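PDB 5XYW: rhino, which appears to be a heterochromatin protein 1 relative of the germline piRNA pathway, its chromo shadow domain probably serving for self-association and the binding of partner proteins. Local coordinates for residues A[14-19]-A[32-37]; A[27-32]-A[40-45]. One frame throughout, in Å; residues are numbered along the deposited sequence.

Interaction 1 of 2, residues A[14-19]-A[32-37]; sequences LELDKV and VTWKGC
Asp17 and Lys18 both stand opposite Thr33, so that one residue of strand 28-34 is matched by two of strand 16-24. The carbonyl of Thr33 takes a hydrogen bond from Asp17 (N to Thr33 O, 3.0 Å). Lys18 reaches the same oxygen only weakly, and its amide makes a second bond to the hydroxyl, Lys18 N to Thr33 OG1 at 3.2 Å. With chi1 at 59°, OG1 lies between the threonine's own backbone N and carbonyl carbon, turned to the bulged pair. In return Thr33 N donates to Lys18 O from above the carbonyl plane. With a valine in place of Thr33, the amide of Lys18 would probably be left with its weak bond alone and the bulge less firmly fixed.

On the inner side, Leu16 CD1 and Val32 CG2 lie over one face of the Trp34 indole, both displaced toward its rim, and Leu16 CD1 also meets Val32 CB at 3.6 Å. The backbone of Glu15 abuts the ring edge, while Leu14 CD1 packs on Trp34 CB at 3.6 Å. Leu16 and Trp34 also rest on Ile48 of helix 45-51. Beyond the strand, Lys35 N bonds to Glu15 O at 3.1 Å, and their side chains form a long salt bridge (OE1 to NZ, 3.7 Å). The arrangement is a classic beta bulge, set in the first hairpin of the chromo shadow domain.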
loop_
_atom_site.group_PDB
_atom_site.type_symbol
_atom_site.label_atom_id
_atom_site.label_comp_id
_atom_site.label_asym_id
_atom_site.label_seq_id
_atom_site.Cartn_x
_atom_site.Cartn_y
_atom_site.Cartn_z
ATOM N N LEU A 14 -1.544 5.158 -20.538
ATOM C CA LEU A 14 -2.024 3.924 -21.137
ATOM C C LEU A 14 -3.193 3.415 -20.298
ATOM O O LEU A 14 -3.517 3.986 -19.253
ATOM C CB LEU A 14 -0.908 2.877 -21.219
ATOM C CG LEU A 14 0.455 3.286 -21.797
ATOM C CD1 LEU A 14 1.408 2.105 -21.854
ATOM C CD2 LEU A 14 0.309 3.888 -23.171
ATOM N N GLU A 15 -3.842 2.354 -20.759
ATOM C CA GLU A 15 -4.890 1.725 -19.970
ATOM C C GLU A 15 -4.276 0.649 -19.101
ATOM O O GLU A 15 -3.436 -0.123 -19.575
ATOM C CB GLU A 15 -5.979 1.126 -20.861
ATOM C CG GLU A 15 -6.879 2.150 -21.524
ATOM C CD GLU A 15 -7.843 1.510 -22.506
ATOM O OE1 GLU A 15 -7.731 0.282 -22.743
ATOM O OE2 GLU A 15 -8.714 2.236 -23.036
ATOM N N LEU A 16 -4.690 0.616 -17.833
ATOM C CA LEU A 16 -4.268 -0.423 -16.891
ATOM C C LEU A 16 -4.471 -1.833 -17.468
ATOM O O LEU A 16 -5.559 -2.157 -17.971
ATOM C CB LEU A 16 -5.036 -0.289 -15.570
ATOM C CG LEU A 16 -4.605 -1.192 -14.402
ATOM C CD1 LEU A 16 -3.105 -1.038 -14.118
ATOM C CD2 LEU A 16 -5.421 -0.915 -13.138
ATOM N N ASP A 17 -3.428 -2.663 -17.423
ATOM C CA ASP A 17 -3.618 -4.063 -17.750
ATOM C C ASP A 17 -3.850 -4.851 -16.465
ATOM O O ASP A 17 -4.988 -5.161 -16.115
ATOM C CB ASP A 17 -2.432 -4.609 -18.523
ATOM C CG ASP A 17 -2.643 -6.037 -18.965
ATOM O OD1 ASP A 17 -3.813 -6.457 -19.051
ATOM O OD2 ASP A 17 -1.649 -6.745 -19.230
ATOM N N LYS A 18 -2.784 -5.158 -15.735
ATOM C CA LYS A 18 -2.970 -5.848 -14.462
ATOM C C LYS A 18 -2.469 -5.071 -13.245
ATOM O O LYS A 18 -1.799 -4.039 -13.358
ATOM C CB LYS A 18 -2.290 -7.213 -14.509
ATOM C CG LYS A 18 -2.747 -8.066 -15.671
ATOM C CD LYS A 18 -2.113 -9.445 -15.633
ATOM C CE LYS A 18 -2.687 -10.354 -16.712
ATOM N NZ LYS A 18 -2.134 -11.730 -16.601
ATOM N N VAL A 19 -2.855 -5.569 -12.078
ATOM C CA VAL A 19 -2.216 -5.205 -10.830
ATOM C C VAL A 19 -1.521 -6.443 -10.350
ATOM O O VAL A 19 -2.162 -7.366 -9.872
ATOM C CB VAL A 19 -3.197 -4.736 -9.751
ATOM C CG1 VAL A 19 -2.422 -4.378 -8.485
ATOM C CG2 VAL A 19 -4.005 -3.562 -10.240
ATOM N N VAL A 32 2.020 -2.592 -11.256
ATOM C CA VAL A 32 1.071 -2.788 -12.331
ATOM C C VAL A 32 1.716 -2.850 -13.709
ATOM O O VAL A 32 2.740 -2.217 -13.962
ATOM C CB VAL A 32 0.033 -1.650 -12.373
ATOM C CG1 VAL A 32 -0.703 -1.519 -11.050
ATOM C CG2 VAL A 32 0.699 -0.352 -12.755
ATOM N N THR A 33 1.090 -3.605 -14.609
ATOM C CA THR A 33 1.453 -3.557 -16.022
ATOM C C THR A 33 0.432 -2.736 -16.784
ATOM O O THR A 33 -0.690 -2.523 -16.303
ATOM C CB THR A 33 1.554 -4.950 -16.648
ATOM O OG1 THR A 33 0.295 -5.632 -16.527
ATOM C CG2 THR A 33 2.636 -5.741 -15.965
ATOM N N TRP A 34 0.832 -2.268 -17.966
ATOM C CA TRP A 34 -0.062 -1.528 -18.857
ATOM C C TRP A 34 -0.288 -2.295 -20.167
ATOM O O TRP A 34 0.489 -3.190 -20.511
ATOM C CB TRP A 34 0.506 -0.133 -19.130
ATOM C CG TRP A 34 0.838 0.609 -17.871
ATOM C CD1 TRP A 34 2.054 0.696 -17.267
ATOM C CD2 TRP A 34 -0.070 1.359 -17.053
ATOM N NE1 TRP A 34 1.962 1.453 -16.127
ATOM C CE2 TRP A 34 0.668 1.868 -15.973
ATOM C CE3 TRP A 34 -1.439 1.641 -17.133
ATOM C CZ2 TRP A 34 0.087 2.644 -14.975
ATOM C CZ3 TRP A 34 -2.013 2.419 -16.142
ATOM C CH2 TRP A 34 -1.251 2.910 -15.078
ATOM N N LYS A 35 -1.350 -1.945 -20.892
ATOM C CA LYS A 35 -1.742 -2.693 -22.099
ATOM C C LYS A 35 -0.839 -2.428 -23.295
ATOM O O LYS A 35 -0.829 -1.325 -23.859
ATOM C CB LYS A 35 -3.186 -2.386 -22.476
ATOM C CG LYS A 35 -4.186 -3.357 -21.863
ATOM C CD LYS A 35 -5.635 -2.899 -22.056
ATOM C CE LYS A 35 -6.601 -3.769 -21.272
ATOM N NZ LYS A 35 -7.868 -3.035 -21.027
ATOM N N GLY A 36 -0.087 -3.463 -23.666
ATOM C CA GLY A 36 0.873 -3.402 -24.752
ATOM C C GLY A 36 2.320 -3.252 -24.325
ATOM O O GLY A 36 3.210 -3.370 -25.166
ATOM N N CYS A 37 2.557 -3.046 -23.026
ATOM C CA CYS A 37 3.804 -2.431 -22.533
ATOM C C CYS A 37 4.976 -3.345 -22.106
ATOM O O CYS A 37 6.135 -2.958 -22.257
ATOM C CB CYS A 37 3.463 -1.514 -21.356
ATOM S SG CYS A 37 4.870 -0.625 -20.672
#

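Interaction 2 of 2, residues A[27-32]-A[40-45]; sequences ELFLFV and IDAVPM
The Phe29 and Phe31 rings both touch the methyl of Ala42, each obliquely and from directions about a right angle apart: Ala42 CB is 3.9 Å from Phe29 CD1 and 3.5 Å from Phe31 CE1. Val43 N lies at the edge of the Phe29 ring, in its plane, and the same ring runs alongside Pro44, with Phe29 CE1 to Pro44 CG at 3.7 Å. The ring of Phe31 meets His21 and an aromatic side chain of another protein, while Phe31 CB touches Ile40 CG2.

Leu30, Val32, Asp41 and Val43 point to the other side of the sheet, where the side chains of Val32 and Val43 cross at about a right angle, CG2 of Val32 4.0 Å from CG2 of Val43. Further along, Leu28 CB packs on Met45 CB at 3.6 Å, and the methionine chain bends (chi2 72°) to bring CE beside Leu28 CD2; both residues also reach Phe60 of helix 53-61. The backbones are joined by paired antiparallel bonds between Leu30 and Val43 and between Val32 and Asp41, the straightest from Leu30 N to Val43 O at 2.9 Å. Met45 N adds a bond to Leu28 O at 2.8 Å, tying the start of helix 45-51 to the strand.

Pro44 faces Phe29 in a non-hydrogen-bonded pair, so its missing N-H costs this hairpin nothing. Ala42 occupies the same kind of site, and its N-H donates to a polar side chain of the other protein. The chemistry implies a largely apolar hairpin, its buried Asp41 carboxylate beside Trp34 NE1, whose outer edge and Phe31 meet the other protein, consistent with partner binding.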
loop_
_atom_site.group_PDB
_atom_site.type_symbol
_atom_site.label_atom_id
_atom_site.label_comp_id
_atom_site.label_asym_id
_atom_site.label_seq_id
_atom_site.Cartn_x
_atom_site.Cartn_y
_atom_site.Cartn_z
ATOM N N GLU A 27 3.891 5.243 1.674
ATOM C CA GLU A 27 2.816 5.136 0.732
ATOM C C GLU A 27 2.687 3.680 0.312
ATOM O O GLU A 27 3.657 2.921 0.351
ATOM C CB GLU A 27 3.045 6.057 -0.460
ATOM C CG GLU A 27 2.657 7.476 -0.142
ATOM C CD GLU A 27 2.718 8.374 -1.345
ATOM O OE1 GLU A 27 2.879 7.843 -2.462
ATOM O OE2 GLU A 27 2.610 9.610 -1.173
ATOM N N LEU A 28 1.464 3.292 -0.031
ATOM C CA LEU A 28 1.214 1.987 -0.589
ATOM C C LEU A 28 1.548 2.030 -2.079
ATOM O O LEU A 28 1.181 2.966 -2.791
ATOM C CB LEU A 28 -0.234 1.593 -0.343
ATOM C CG LEU A 28 -0.731 0.203 -0.705
ATOM C CD1 LEU A 28 0.225 -0.897 -0.278
ATOM C CD2 LEU A 28 -2.065 0.012 -0.050
ATOM N N PHE A 29 2.283 1.040 -2.550
ATOM C CA PHE A 29 2.637 0.992 -3.958
ATOM C C PHE A 29 2.010 -0.206 -4.614
ATOM O O PHE A 29 1.976 -1.286 -4.036
ATOM C CB PHE A 29 4.154 0.942 -4.149
ATOM C CG PHE A 29 4.789 2.284 -4.160
ATOM C CD1 PHE A 29 4.727 3.073 -5.297
ATOM C CD2 PHE A 29 5.414 2.771 -3.024
ATOM C CE1 PHE A 29 5.294 4.329 -5.302
ATOM C CE2 PHE A 29 5.969 4.022 -3.013
ATOM C CZ PHE A 29 5.928 4.806 -4.148
ATOM N N LEU A 30 1.504 -0.002 -5.819
ATOM C CA LEU A 30 0.999 -1.099 -6.607
ATOM C C LEU A 30 1.926 -1.263 -7.763
ATOM O O LEU A 30 2.326 -0.292 -8.400
ATOM C CB LEU A 30 -0.440 -0.862 -7.102
ATOM C CG LEU A 30 -1.543 -0.546 -6.087
ATOM C CD1 LEU A 30 -2.864 -0.788 -6.735
ATOM C CD2 LEU A 30 -1.422 -1.353 -4.795
ATOM N N PHE A 31 2.260 -2.512 -8.019
ATOM C CA PHE A 31 3.074 -2.875 -9.141
ATOM C C PHE A 31 2.177 -3.430 -10.231
ATOM O O PHE A 31 1.625 -4.547 -10.119
ATOM C CB PHE A 31 4.144 -3.847 -8.674
ATOM C CG PHE A 31 4.905 -3.328 -7.494
ATOM C CD1 PHE A 31 5.870 -2.327 -7.660
ATOM C CD2 PHE A 31 4.615 -3.773 -6.212
ATOM C CE1 PHE A 31 6.565 -1.809 -6.573
ATOM C CE2 PHE A 31 5.316 -3.259 -5.114
ATOM C CZ PHE A 31 6.294 -2.272 -5.300
ATOM N N VAL A 32 2.020 -2.592 -11.256
ATOM C CA VAL A 32 1.071 -2.788 -12.331
ATOM C C VAL A 32 1.716 -2.850 -13.709
ATOM O O VAL A 32 2.740 -2.217 -13.962
ATOM C CB VAL A 32 0.033 -1.650 -12.373
ATOM C CG1 VAL A 32 -0.703 -1.519 -11.050
ATOM C CG2 VAL A 32 0.699 -0.352 -12.755
ATOM N N ILE A 40 6.672 -3.345 -15.832
ATOM C CA ILE A 40 5.964 -3.166 -14.575
ATOM C C ILE A 40 6.346 -1.830 -13.970
ATOM O O ILE A 40 7.500 -1.411 -14.048
ATOM C CB ILE A 40 6.295 -4.285 -13.583
ATOM C CG1 ILE A 40 6.245 -5.635 -14.307
ATOM C CG2 ILE A 40 5.386 -4.227 -12.370
ATOM C CD1 ILE A 40 6.777 -6.781 -13.508
ATOM N N ASP A 41 5.369 -1.155 -13.393
ATOM C CA ASP A 41 5.582 0.149 -12.808
ATOM C C ASP A 41 5.107 0.128 -11.379
ATOM O O ASP A 41 4.108 -0.531 -11.049
ATOM C CB ASP A 41 4.853 1.243 -13.585
ATOM C CG ASP A 41 5.493 1.527 -14.910
ATOM O OD1 ASP A 41 6.359 0.734 -15.332
ATOM O OD2 ASP A 41 5.125 2.537 -15.538
ATOM N N ALA A 42 5.860 0.827 -10.533
ATOM C CA ALA A 42 5.430 1.112 -9.184
ATOM C C ALA A 42 4.598 2.369 -9.292
ATOM O O ALA A 42 5.033 3.353 -9.893
ATOM C CB ALA A 42 6.604 1.300 -8.265
ATOM N N VAL A 43 3.377 2.323 -8.778
ATOM C CA VAL A 43 2.501 3.469 -8.852
ATOM C C VAL A 43 1.877 3.616 -7.498
ATOM O O VAL A 43 1.424 2.632 -6.935
ATOM C CB VAL A 43 1.435 3.301 -9.930
ATOM C CG1 VAL A 43 0.499 4.510 -9.943
ATOM C CG2 VAL A 43 2.088 3.092 -11.290
ATOM N N PRO A 44 1.884 4.833 -6.942
ATOM C CA PRO A 44 1.250 5.009 -5.636
ATOM C C PRO A 44 -0.236 4.658 -5.663
ATOM O O PRO A 44 -0.946 4.975 -6.620
ATOM C CB PRO A 44 1.469 6.497 -5.339
ATOM C CG PRO A 44 2.656 6.858 -6.119
ATOM C CD PRO A 44 2.599 6.048 -7.369
ATOM N N MET A 45 -0.669 3.976 -4.611
ATOM C CA MET A 45 -2.043 3.526 -4.442
ATOM C C MET A 45 -3.089 4.592 -4.739
ATOM O O MET A 45 -4.070 4.330 -5.412
ATOM C CB MET A 45 -2.233 3.024 -3.015
ATOM C CG MET A 45 -3.649 3.159 -2.498
ATOM S SD MET A 45 -4.815 1.998 -3.225
ATOM C CE MET A 45 -5.489 1.369 -1.685
#

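How the interactions relate
Val32 belongs to both contacts: strand 28-34 is the middle strand of the antiparallel sheet, with interaction 1 joining it to strand 16-24 and interaction 2 to strand 40-44. Their centres lie about 12 Å apart. Direct contacts run between them: Trp34 NE1 lies 3.4 Å from Asp41 OD2, Thr33 CG2 touches Ile40 CG1 at 4.0 Å, and Val19 CG1 meets Leu30 CD1 at 4.0 Å. The surroundings differ. Interaction 2 is buried and touches both the other protein and, through Leu28 and Met45, the second copy of this one, whereas no other chain of the assembly reaches interaction 1, at the C-terminal end of the central strand.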